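Local atomic coordinates of uncharacterized protein (PDB entry 4JZA), a protein that probably removes the 3-phosphate from phosphatidylinositol 3-phosphate, as a Legionella phosphoinositide phosphatase thought to act on lipid metabolism during infection. Residues R104-L109 with K657-G662; E111-N116 with V126-E131; T89-K92 with D97-K100; A46-S51 with K100-F105. All blocks are in the same frame, centred on the assembly; numbering follows the deposited sequence.

In the fold
All four contacts use helix 95-116, and along it they follow one another in the order 3, 4, 1, 2. Contact 3 lies near its start, where the loop from helix 74-87 leads in; contact 4 sets helix 41-62 against its next turns, with centres about 8 Å apart. Contact 1, another 8 Å from contact 4, brings in the distant loop 657-662, and Ile659 CG2 lies 3.9 Å from Leu102 CG, tying the two together. Contact 2 closes the far end, its centre about 22 Å from that of contact 3; Leu109 CD1 meets Leu129 CD2 at 4.1 Å, joining it to contact 1. Loop 657-662 apart, all belong to the helices between strands 31-35 and 144-150.

Contact 1: R104-L109 with K657-G662; sequences RFTAKL and KNIFIG
Phe660 points its ring at the helix carrying Thr106 and Ala107, and the ring's far end, CZ, makes the approach. Thr106 CB sits 3.9 Å from Phe660 CZ, and the methyl CG2 of Thr106 lies beside the same end of the ring at 4.0 Å from CZ. The backbone N of Ala107 lies at the ring edge, 3.8 Å from Phe660 CZ; Ala107 CB is a separate apolar touch, 4.2 Å from Phe660 CE1. Ile659 works next to Phe660. Its CB rests over one face of that ring, offset toward the rim, while its CD1 methyl reaches Thr106 OG1 at 4.0 Å. That hydroxyl is already hydrogen-bonded to Leu102 O one turn back: chi1 of -53° lays OG1 beside the backbone N and sets CG2 opposite that N, toward Phe660. No hydrogen bond links the two segments, so the join is by van der Waals contact. Loop 657-662, which follows helix 643-652, thus lies against one side of helix 95-116, where Phe660 also touches Glu103 and Ile110, while Phe105 and Leu109 of that helix pack against helix 74-87.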
loop_
_atom_site.group_PDB
_atom_site.type_symbol
_atom_site.label_atom_id
_atom_site.label_comp_id
_atom_site.label_asym_id
_atom_site.label_seq_id
_atom_site.Cartn_x
_atom_site.Cartn_y
_atom_site.Cartn_z
ATOM N N ARG A 104 8.951 2.410 16.648
ATOM C CA ARG A 104 9.247 1.293 17.516
ATOM C C ARG A 104 8.177 0.223 17.447
ATOM O O ARG A 104 8.496 -0.941 17.410
ATOM C CB ARG A 104 9.336 1.747 18.970
ATOM C CG ARG A 104 10.668 2.359 19.400
ATOM C CD ARG A 104 10.753 2.512 20.926
ATOM N NE ARG A 104 12.020 3.155 21.327
ATOM C CZ ARG A 104 12.149 4.401 21.791
ATOM N NH1 ARG A 104 11.083 5.189 21.938
ATOM N NH2 ARG A 104 13.356 4.857 22.118
ATOM N N PHE A 105 6.917 0.636 17.493
ATOM C CA PHE A 105 5.779 -0.279 17.478
ATOM C C PHE A 105 5.716 -1.010 16.139
ATOM O O PHE A 105 5.487 -2.229 16.073
ATOM C CB PHE A 105 4.475 0.479 17.785
ATOM C CG PHE A 105 3.234 -0.301 17.479
ATOM C CD1 PHE A 105 2.679 -1.138 18.425
ATOM C CD2 PHE A 105 2.618 -0.204 16.222
ATOM C CE1 PHE A 105 1.541 -1.871 18.128
ATOM C CE2 PHE A 105 1.492 -0.944 15.906
ATOM C CZ PHE A 105 0.960 -1.792 16.860
ATOM N N THR A 106 5.979 -0.276 15.077
ATOM C CA THR A 106 5.876 -0.864 13.767
ATOM C C THR A 106 6.985 -1.941 13.594
ATOM O O THR A 106 6.736 -3.060 13.145
ATOM C CB THR A 106 5.914 0.263 12.681
ATOM O OG1 THR A 106 4.925 1.280 12.966
ATOM C CG2 THR A 106 5.633 -0.316 11.322
ATOM N N ALA A 107 8.213 -1.596 13.969
ATOM C CA ALA A 107 9.352 -2.542 13.883
ATOM C C ALA A 107 9.091 -3.820 14.653
ATOM O O ALA A 107 9.470 -4.875 14.202
ATOM C CB ALA A 107 10.616 -1.908 14.413
ATOM N N LYS A 108 8.441 -3.714 15.819
ATOM C CA LYS A 108 8.025 -4.887 16.539
ATOM C C LYS A 108 7.130 -5.778 15.725
ATOM O O LYS A 108 7.322 -6.958 15.762
ATOM C CB LYS A 108 7.340 -4.536 17.832
ATOM C CG LYS A 108 8.331 -4.185 18.926
ATOM C CD LYS A 108 7.557 -4.000 20.218
ATOM C CE LYS A 108 8.411 -3.455 21.345
ATOM N NZ LYS A 108 7.575 -2.647 22.286
ATOM N N LEU A 109 6.168 -5.234 14.994
ATOM C CA LEU A 109 5.264 -6.067 14.201
ATOM C C LEU A 109 5.963 -6.695 13.038
ATOM O O LEU A 109 5.720 -7.864 12.730
ATOM C CB LEU A 109 4.084 -5.288 13.643
ATOM C CG LEU A 109 3.157 -4.580 14.633
ATOM C CD1 LEU A 109 1.931 -4.134 13.879
ATOM C CD2 LEU A 109 2.702 -5.399 15.803
ATOM N N LYS A 657 6.910 0.981 4.796
ATOM C CA LYS A 657 8.343 1.096 4.572
ATOM C C LYS A 657 8.823 2.504 4.812
ATOM O O LYS A 657 9.951 2.678 5.177
ATOM C CB LYS A 657 8.776 0.649 3.190
ATOM C CG LYS A 657 8.266 1.465 2.040
ATOM C CD LYS A 657 8.696 0.756 0.748
ATOM C CE LYS A 657 8.975 1.682 -0.439
ATOM N NZ LYS A 657 7.758 2.083 -1.189
ATOM N N ASN A 658 7.975 3.506 4.639
ATOM C CA ASN A 658 8.427 4.866 4.838
ATOM C C ASN A 658 8.237 5.375 6.238
ATOM O O ASN A 658 8.551 6.528 6.520
ATOM C CB ASN A 658 7.802 5.830 3.864
ATOM C CG ASN A 658 8.163 5.524 2.442
ATOM O OD1 ASN A 658 9.173 4.921 2.116
ATOM N ND2 ASN A 658 7.321 5.927 1.594
ATOM N N ILE A 659 7.741 4.538 7.125
ATOM C CA ILE A 659 7.731 4.910 8.511
ATOM C C ILE A 659 9.210 5.020 8.939
ATOM O O ILE A 659 9.557 5.866 9.764
ATOM C CB ILE A 659 6.857 3.904 9.294
ATOM C CG1 ILE A 659 5.415 4.074 8.805
ATOM C CG2 ILE A 659 6.956 4.080 10.808
ATOM C CD1 ILE A 659 4.346 3.600 9.772
ATOM N N PHE A 660 10.082 4.215 8.321
ATOM C CA PHE A 660 11.554 4.217 8.621
ATOM C C PHE A 660 12.415 5.146 7.743
ATOM O O PHE A 660 13.637 5.016 7.692
ATOM C CB PHE A 660 12.073 2.767 8.647
ATOM C CG PHE A 660 11.216 1.918 9.490
ATOM C CD1 PHE A 660 11.341 1.983 10.889
ATOM C CD2 PHE A 660 10.183 1.201 8.929
ATOM C CE1 PHE A 660 10.504 1.272 11.708
ATOM C CE2 PHE A 660 9.341 0.491 9.735
ATOM C CZ PHE A 660 9.499 0.520 11.125
ATOM N N ILE A 661 11.758 6.112 7.112
ATOM C CA ILE A 661 12.403 7.160 6.320
ATOM C C ILE A 661 12.776 8.433 7.166
ATOM O O ILE A 661 13.618 9.206 6.749
ATOM C CB ILE A 661 11.462 7.515 5.142
ATOM C CG1 ILE A 661 12.164 7.552 3.776
ATOM C CG2 ILE A 661 10.693 8.778 5.467
ATOM C CD1 ILE A 661 11.224 7.910 2.616
ATOM N N GLY A 662 12.188 8.647 8.351
ATOM C CA GLY A 662 12.487 9.862 9.184
ATOM C C GLY A 662 13.555 9.653 10.251
ATOM O O GLY A 662 13.251 9.485 11.444
#

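Contact 2: E111-N116 with V126-E131; sequences ELIALN and VELLNE
Ile113 drives both of its branches into the neighbouring helix, one over Leu128 and the other over Leu129. The short branch, CG2, meets the methyl CD1 of Leu128 at 3.9 Å, and these two side chains come together at a slant. The long branch ends in CD1, which lies 4.0 Å from Leu129 CB and so reaches the root of that side chain, not its methyls; here the two side chains cross at about a right angle. The split follows from the isoleucine's first torsion: with chi1 at -68°, CG2 stands opposite the backbone N and CG1 opposite the carbonyl carbon, so the branches diverge toward two successive residues of the other helix. Leu128 and Leu129 answer with different shapes. Leu128 keeps CG beside its backbone N and stretches out to CD1, whereas Leu129 swings CG opposite its N (chi1 -170°), carrying its methyls past Ile113 toward Leu109.

All three side chains are buried, and no hydrogen bond joins the segments. Helix 41-62 closes over the same hydrophobic patch, with Leu59 touching both Ile113 and Leu128 and Ala55 touching Leu129. The other side of the second helix is polar: Asn130 OD1 accepts hydrogen bonds from Arg341 NH1 and Val656 N. This is the hydrophobic interface of two consecutive helices, 95-116 and 122-140, joined by a five-residue loop and set steeply across each other, part of the run of four helices between strands 31-35 and 144-150 of the mixed sheet.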
loop_
_atom_site.group_PDB
_atom_site.type_symbol
_atom_site.label_atom_id
_atom_site.label_comp_id
_atom_site.label_asym_id
_atom_site.label_seq_id
_atom_site.Cartn_x
_atom_site.Cartn_y
_atom_site.Cartn_z
ATOM N N GLU A 111 8.971 -7.498 12.692
ATOM C CA GLU A 111 9.953 -8.473 13.084
ATOM C C GLU A 111 9.199 -9.776 13.463
ATOM O O GLU A 111 9.580 -10.878 13.062
ATOM C CB GLU A 111 10.878 -7.841 14.156
ATOM C CG GLU A 111 11.081 -8.587 15.447
ATOM C CD GLU A 111 11.990 -7.872 16.475
ATOM O OE1 GLU A 111 11.505 -6.918 17.187
ATOM O OE2 GLU A 111 13.174 -8.355 16.612
ATOM N N LEU A 112 8.108 -9.626 14.206
ATOM C CA LEU A 112 7.224 -10.731 14.520
ATOM C C LEU A 112 6.694 -11.413 13.263
ATOM O O LEU A 112 6.610 -12.627 13.199
ATOM C CB LEU A 112 6.073 -10.227 15.364
ATOM C CG LEU A 112 5.075 -11.284 15.707
ATOM C CD1 LEU A 112 5.841 -12.369 16.431
ATOM C CD2 LEU A 112 4.022 -10.755 16.611
ATOM N N ILE A 113 6.354 -10.625 12.253
ATOM C CA ILE A 113 5.958 -11.157 10.953
ATOM C C ILE A 113 7.102 -11.882 10.253
ATOM O O ILE A 113 6.931 -12.983 9.774
ATOM C CB ILE A 113 5.390 -10.054 10.065
ATOM C CG1 ILE A 113 4.060 -9.577 10.647
ATOM C CG2 ILE A 113 5.191 -10.531 8.631
ATOM C CD1 ILE A 113 3.627 -8.235 10.106
ATOM N N ALA A 114 8.294 -11.314 10.229
ATOM C CA ALA A 114 9.388 -12.010 9.561
ATOM C C ALA A 114 9.678 -13.363 10.214
ATOM O O ALA A 114 9.993 -14.336 9.517
ATOM C CB ALA A 114 10.628 -11.165 9.568
ATOM N N LEU A 115 9.634 -13.394 11.548
ATOM C CA LEU A 115 9.762 -14.612 12.360
ATOM C C LEU A 115 8.652 -15.619 12.094
ATOM O O LEU A 115 8.925 -16.718 11.636
ATOM C CB LEU A 115 9.698 -14.287 13.837
ATOM C CG LEU A 115 9.721 -15.525 14.760
ATOM C CD1 LEU A 115 10.987 -16.336 14.516
ATOM C CD2 LEU A 115 9.641 -15.121 16.217
ATOM N N ASN A 116 7.406 -15.282 12.405
ATOM C CA ASN A 116 6.341 -16.259 12.219
ATOM C C ASN A 116 6.072 -16.690 10.742
ATOM O O ASN A 116 5.661 -17.824 10.486
ATOM C CB ASN A 116 5.048 -15.795 12.868
ATOM C CG ASN A 116 3.943 -16.862 12.824
ATOM O OD1 ASN A 116 2.919 -16.712 12.133
ATOM N ND2 ASN A 116 4.151 -17.952 13.569
ATOM N N VAL A 126 7.534 -6.308 5.555
ATOM C CA VAL A 126 7.019 -4.967 5.475
ATOM C C VAL A 126 5.841 -4.977 4.529
ATOM O O VAL A 126 4.777 -4.475 4.862
ATOM C CB VAL A 126 8.139 -4.008 5.048
ATOM C CG1 VAL A 126 7.581 -2.722 4.461
ATOM C CG2 VAL A 126 9.049 -3.727 6.254
ATOM N N GLU A 127 6.018 -5.593 3.365
ATOM C CA GLU A 127 4.987 -5.599 2.349
ATOM C C GLU A 127 3.775 -6.376 2.791
ATOM O O GLU A 127 2.649 -6.041 2.430
ATOM C CB GLU A 127 5.534 -6.140 1.051
ATOM C CG GLU A 127 6.595 -5.209 0.485
ATOM C CD GLU A 127 7.530 -5.856 -0.551
ATOM O OE1 GLU A 127 7.415 -7.080 -0.820
ATOM O OE2 GLU A 127 8.398 -5.114 -1.093
ATOM N N LEU A 128 3.975 -7.426 3.562
ATOM C CA LEU A 128 2.820 -8.172 4.100
ATOM C C LEU A 128 1.907 -7.312 4.992
ATOM O O LEU A 128 0.683 -7.262 4.764
ATOM C CB LEU A 128 3.259 -9.386 4.894
ATOM C CG LEU A 128 3.732 -10.566 4.088
ATOM C CD1 LEU A 128 4.294 -11.623 5.029
ATOM C CD2 LEU A 128 2.627 -11.172 3.253
ATOM N N LEU A 129 2.501 -6.619 5.968
ATOM C CA LEU A 129 1.745 -5.652 6.801
ATOM C C LEU A 129 1.061 -4.496 5.999
ATOM O O LEU A 129 -0.114 -4.177 6.179
ATOM C CB LEU A 129 2.679 -5.040 7.835
ATOM C CG LEU A 129 2.021 -4.194 8.929
ATOM C CD1 LEU A 129 0.952 -4.952 9.657
ATOM C CD2 LEU A 129 3.035 -3.641 9.917
ATOM N N ASN A 130 1.827 -3.896 5.094
ATOM C CA ASN A 130 1.418 -2.731 4.336
ATOM C C ASN A 130 0.221 -3.074 3.522
ATOM O O ASN A 130 -0.737 -2.327 3.482
ATOM C CB ASN A 130 2.558 -2.282 3.430
ATOM C CG ASN A 130 2.259 -0.974 2.716
ATOM O OD1 ASN A 130 1.991 0.042 3.351
ATOM N ND2 ASN A 130 2.322 -1.000 1.380
ATOM N N GLU A 131 0.274 -4.239 2.889
ATOM C CA GLU A 131 -0.810 -4.740 1.969
ATOM C C GLU A 131 -1.966 -5.342 2.724
ATOM O O GLU A 131 -3.118 -5.159 2.344
ATOM C CB GLU A 131 -0.251 -5.692 0.867
ATOM C CG GLU A 131 0.650 -4.947 -0.118
ATOM C CD GLU A 131 1.521 -5.817 -0.997
ATOM O OE1 GLU A 131 1.053 -6.762 -1.665
ATOM O OE2 GLU A 131 2.713 -5.563 -1.067
#

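Contact 3: T89-K92 with D97-K100; sequences TDAK and DLHK
Leu98 reaches back from the first turns of its helix to touch the loop that has just delivered it, and one methyl, CD2, makes its contacts. It lies 3.8 Å from Ala91 O and 4.0 Å from Ala91 CB, and it also reaches the carbonyl carbon of Lys92 at 4.1 Å. With chi1 at -57° the leucine keeps CG beside its backbone N and opposite the carbonyl carbon; chi2 of 175° then extends CD1 along the chain and leaves CD2 as the branch turned to the loop. Ala91 thus offers both its carbonyl O and its methyl to the same leucine group. Lys92 contributes backbone: its CB points away, while its carbonyl O faces Asp97 CB at 4.1 Å. Asp97 has a comparable first torsion, -52°, with CG again on the N side, and there its OD2 accepts a hydrogen bond from Ser94 N, just ahead of the helix, consistent with one half of a capping box. The loop between helices 74-87 and 95-116 is folded close to the latter in this way, and helix 41-62 completes the surroundings: Phe45 touches both Ala91 and Leu98, and His42 touches Lys92.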
loop_
_atom_site.group_PDB
_atom_site.type_symbol
_atom_site.label_atom_id
_atom_site.label_comp_id
_atom_site.label_asym_id
_atom_site.label_seq_id
_atom_site.Cartn_x
_atom_site.Cartn_y
_atom_site.Cartn_z
ATOM N N THR A 89 -0.364 3.408 24.433
ATOM C CA THR A 89 -1.420 4.278 24.993
ATOM C C THR A 89 -0.853 5.376 25.896
ATOM O O THR A 89 -1.448 6.455 26.031
ATOM C CB THR A 89 -2.489 3.524 25.825
ATOM O OG1 THR A 89 -1.904 3.123 27.070
ATOM C CG2 THR A 89 -3.094 2.300 25.054
ATOM N N ASP A 90 0.287 5.105 26.514
ATOM C CA ASP A 90 0.961 6.127 27.312
ATOM C C ASP A 90 1.655 7.217 26.480
ATOM O O ASP A 90 1.750 8.349 26.941
ATOM C CB ASP A 90 1.987 5.485 28.262
ATOM C CG ASP A 90 1.333 4.807 29.445
ATOM O OD1 ASP A 90 0.291 5.326 29.919
ATOM O OD2 ASP A 90 1.857 3.753 29.874
ATOM N N ALA A 91 2.146 6.891 25.279
ATOM C CA ALA A 91 2.975 7.835 24.511
ATOM C C ALA A 91 2.420 9.264 24.513
ATOM O O ALA A 91 1.304 9.495 24.040
ATOM C CB ALA A 91 3.136 7.351 23.083
ATOM N N LYS A 92 3.200 10.203 25.061
ATOM C CA LYS A 92 2.851 11.646 25.088
ATOM C C LYS A 92 4.056 12.399 24.561
ATOM O O LYS A 92 5.183 11.931 24.700
ATOM C CB LYS A 92 2.535 12.144 26.522
ATOM C CG LYS A 92 1.184 12.864 26.683
ATOM C CD LYS A 92 0.031 11.900 27.044
ATOM C CE LYS A 92 -0.772 11.389 25.842
ATOM N NZ LYS A 92 -2.026 12.155 25.618
ATOM N N ASP A 97 8.558 12.686 19.314
ATOM C CA ASP A 97 8.540 11.600 20.304
ATOM C C ASP A 97 7.581 10.566 19.800
ATOM O O ASP A 97 7.863 9.401 19.842
ATOM C CB ASP A 97 8.047 12.059 21.711
ATOM C CG ASP A 97 8.797 13.299 22.268
ATOM O OD1 ASP A 97 10.022 13.261 22.395
ATOM O OD2 ASP A 97 8.147 14.318 22.578
ATOM N N LEU A 98 6.414 11.017 19.347
ATOM C CA LEU A 98 5.384 10.125 18.852
ATOM C C LEU A 98 5.808 9.413 17.554
ATOM O O LEU A 98 5.402 8.273 17.301
ATOM C CB LEU A 98 4.080 10.876 18.628
ATOM C CG LEU A 98 3.404 11.645 19.775
ATOM C CD1 LEU A 98 2.190 12.389 19.261
ATOM C CD2 LEU A 98 2.972 10.760 20.928
ATOM N N HIS A 99 6.619 10.050 16.724
ATOM C CA HIS A 99 7.042 9.365 15.516
ATOM C C HIS A 99 7.974 8.236 15.910
ATOM O O HIS A 99 8.008 7.187 15.260
ATOM C CB HIS A 99 7.671 10.283 14.442
ATOM C CG HIS A 99 7.624 9.665 13.082
ATOM N ND1 HIS A 99 8.580 8.769 12.640
ATOM C CD2 HIS A 99 6.658 9.677 12.132
ATOM C CE1 HIS A 99 8.227 8.286 11.464
ATOM N NE2 HIS A 99 7.068 8.825 11.130
ATOM N N LYS A 100 8.672 8.412 17.020
ATOM C CA LYS A 100 9.639 7.419 17.416
ATOM C C LYS A 100 8.899 6.240 17.988
ATOM O O LYS A 100 9.115 5.124 17.541
ATOM C CB LYS A 100 10.684 7.971 18.379
ATOM C CG LYS A 100 11.883 7.044 18.510
ATOM C CD LYS A 100 13.078 7.693 19.190
ATOM C CE LYS A 100 14.320 6.804 19.076
ATOM N NZ LYS A 100 15.579 7.537 19.428
#

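Contact 4: A46-S51 with K100-F105; sequences ARRVDS and KELERF
Val49 places its CG1 methyl squarely over one face of the Phe105 ring, a CH-pi contact with 3.9 Å from the methyl to the ring centroid and only 13° off the ring normal. The carbonyl of the same valine adds a second touch, Val49 O to Phe105 CE2 at 3.8 Å. Phe105 reaches the valine because chi1 of 166° swings its ring opposite its own backbone N and out across the gap. Next to it, the preceding residue Arg48 and Leu102, one turn before Phe105, meet at a slant: Arg48 CG sits astride the fork of the leucine, 4.1 Å from Leu102 CD1 and 4.1 Å from CD2.

Helices 41-62 and 95-116 run in the same general sense here, and helix 74-87, between them in the chain, returns in the opposite one, an up-down-up set of three helices. Helix 74-87 closes in on the methyl and the ring, with Lys85 touching both Val49 and Phe105 and Cys84 touching the ring.

Beyond CG the arginine chain bends at chi2 (96°) and takes its charged end away from Leu102. There NE donates to Asp653 O, and NH1 forms a salt bridge with Glu133 OE1 and a hydrogen bond to Pro614 O. Glu133 OE1 is also hydrogen-bonded to Ser51 OG, which ties the next turn of helix 41-62 to the same carboxylate.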
loop_
_atom_site.group_PDB
_atom_site.type_symbol
_atom_site.label_atom_id
_atom_site.label_comp_id
_atom_site.label_asym_id
_atom_site.label_seq_id
_atom_site.Cartn_x
_atom_site.Cartn_y
_atom_site.Cartn_z
ATOM N N ALA A 46 -2.309 7.579 17.398
ATOM C CA ALA A 46 -3.188 6.498 17.785
ATOM C C ALA A 46 -3.878 5.855 16.571
ATOM O O ALA A 46 -4.126 4.660 16.558
ATOM C CB ALA A 46 -4.236 7.023 18.756
ATOM N N ARG A 47 -4.227 6.642 15.556
ATOM C CA ARG A 47 -4.943 6.065 14.415
ATOM C C ARG A 47 -4.027 5.126 13.708
ATOM O O ARG A 47 -4.469 4.052 13.325
ATOM C CB ARG A 47 -5.536 7.089 13.419
ATOM C CG ARG A 47 -6.674 7.923 13.957
ATOM C CD ARG A 47 -7.178 8.937 12.915
ATOM N NE ARG A 47 -8.357 8.320 12.336
ATOM C CZ ARG A 47 -8.630 8.179 11.038
ATOM N NH1 ARG A 47 -7.877 8.686 10.058
ATOM N NH2 ARG A 47 -9.720 7.530 10.712
ATOM N N ARG A 48 -2.760 5.498 13.575
ATOM C CA ARG A 48 -1.816 4.672 12.804
ATOM C C ARG A 48 -1.462 3.412 13.556
ATOM O O ARG A 48 -1.417 2.342 12.969
ATOM C CB ARG A 48 -0.535 5.425 12.474
ATOM C CG ARG A 48 0.227 4.859 11.295
ATOM C CD ARG A 48 -0.110 5.595 10.024
ATOM N NE ARG A 48 0.300 4.843 8.874
ATOM C CZ ARG A 48 -0.364 3.815 8.392
ATOM N NH1 ARG A 48 -1.500 3.459 8.944
ATOM N NH2 ARG A 48 0.100 3.140 7.348
ATOM N N VAL A 49 -1.209 3.541 14.845
ATOM C CA VAL A 49 -1.001 2.367 15.654
ATOM C C VAL A 49 -2.181 1.417 15.499
ATOM O O VAL A 49 -1.997 0.237 15.184
ATOM C CB VAL A 49 -0.791 2.696 17.148
ATOM C CG1 VAL A 49 -0.805 1.429 17.985
ATOM C CG2 VAL A 49 0.542 3.385 17.368
ATOM N N ASP A 50 -3.383 1.936 15.703
ATOM C CA ASP A 50 -4.585 1.115 15.705
ATOM C C ASP A 50 -4.770 0.452 14.361
ATOM O O ASP A 50 -5.047 -0.726 14.271
ATOM C CB ASP A 50 -5.800 1.973 16.108
ATOM C CG ASP A 50 -7.144 1.205 16.087
ATOM O OD1 ASP A 50 -7.371 0.238 16.849
ATOM O OD2 ASP A 50 -8.013 1.610 15.315
ATOM N N SER A 51 -4.559 1.178 13.297
ATOM C CA SER A 51 -4.780 0.593 11.969
ATOM C C SER A 51 -3.815 -0.542 11.649
ATOM O O SER A 51 -4.195 -1.490 10.981
ATOM C CB SER A 51 -4.680 1.672 10.884
ATOM O OG SER A 51 -5.196 1.210 9.666
ATOM N N LYS A 100 8.672 8.412 17.020
ATOM C CA LYS A 100 9.639 7.419 17.416
ATOM C C LYS A 100 8.899 6.240 17.988
ATOM O O LYS A 100 9.115 5.124 17.541
ATOM C CB LYS A 100 10.684 7.971 18.379
ATOM C CG LYS A 100 11.883 7.044 18.510
ATOM C CD LYS A 100 13.078 7.693 19.190
ATOM C CE LYS A 100 14.320 6.804 19.076
ATOM N NZ LYS A 100 15.579 7.537 19.428
ATOM N N GLU A 101 7.987 6.468 18.915
ATOM C CA GLU A 101 7.084 5.404 19.355
ATOM C C GLU A 101 6.401 4.641 18.185
ATOM O O GLU A 101 6.331 3.418 18.170
ATOM C CB GLU A 101 6.015 5.976 20.293
ATOM C CG GLU A 101 6.544 6.334 21.676
ATOM C CD GLU A 101 7.359 5.188 22.264
ATOM O OE1 GLU A 101 6.865 4.020 22.279
ATOM O OE2 GLU A 101 8.515 5.467 22.659
ATOM N N LEU A 102 5.903 5.356 17.193
ATOM C CA LEU A 102 5.375 4.676 16.034
ATOM C C LEU A 102 6.414 3.830 15.381
ATOM O O LEU A 102 6.093 2.726 14.983
ATOM C CB LEU A 102 4.806 5.649 15.002
ATOM C CG LEU A 102 4.396 5.085 13.614
ATOM C CD1 LEU A 102 3.340 4.000 13.754
ATOM C CD2 LEU A 102 3.856 6.178 12.722
ATOM N N GLU A 103 7.632 4.344 15.190
ATOM C CA GLU A 103 8.677 3.545 14.501
ATOM C C GLU A 103 8.947 2.269 15.321
ATOM O O GLU A 103 9.090 1.171 14.773
ATOM C CB GLU A 103 9.954 4.335 14.308
ATOM C CG GLU A 103 9.943 5.435 13.242
ATOM C CD GLU A 103 11.148 6.428 13.308
ATOM O OE1 GLU A 103 12.173 6.084 13.896
ATOM O OE2 GLU A 103 11.115 7.554 12.762
ATOM N N ARG A 104 8.951 2.410 16.648
ATOM C CA ARG A 104 9.247 1.293 17.516
ATOM C C ARG A 104 8.177 0.223 17.447
ATOM O O ARG A 104 8.496 -0.941 17.410
ATOM C CB ARG A 104 9.336 1.747 18.970
ATOM C CG ARG A 104 10.668 2.359 19.400
ATOM C CD ARG A 104 10.753 2.512 20.926
ATOM N NE ARG A 104 12.020 3.155 21.327
ATOM C CZ ARG A 104 12.149 4.401 21.791
ATOM N NH1 ARG A 104 11.083 5.189 21.938
ATOM N NH2 ARG A 104 13.356 4.857 22.118
ATOM N N PHE A 105 6.917 0.636 17.493
ATOM C CA PHE A 105 5.779 -0.279 17.478
ATOM C C PHE A 105 5.716 -1.010 16.139
ATOM O O PHE A 105 5.487 -2.229 16.073
ATOM C CB PHE A 105 4.475 0.479 17.785
ATOM C CG PHE A 105 3.234 -0.301 17.479
ATOM C CD1 PHE A 105 2.679 -1.138 18.425
ATOM C CD2 PHE A 105 2.618 -0.204 16.222
ATOM C CE1 PHE A 105 1.541 -1.871 18.128
ATOM C CE2 PHE A 105 1.492 -0.944 15.906
ATOM C CZ PHE A 105 0.960 -1.792 16.860
#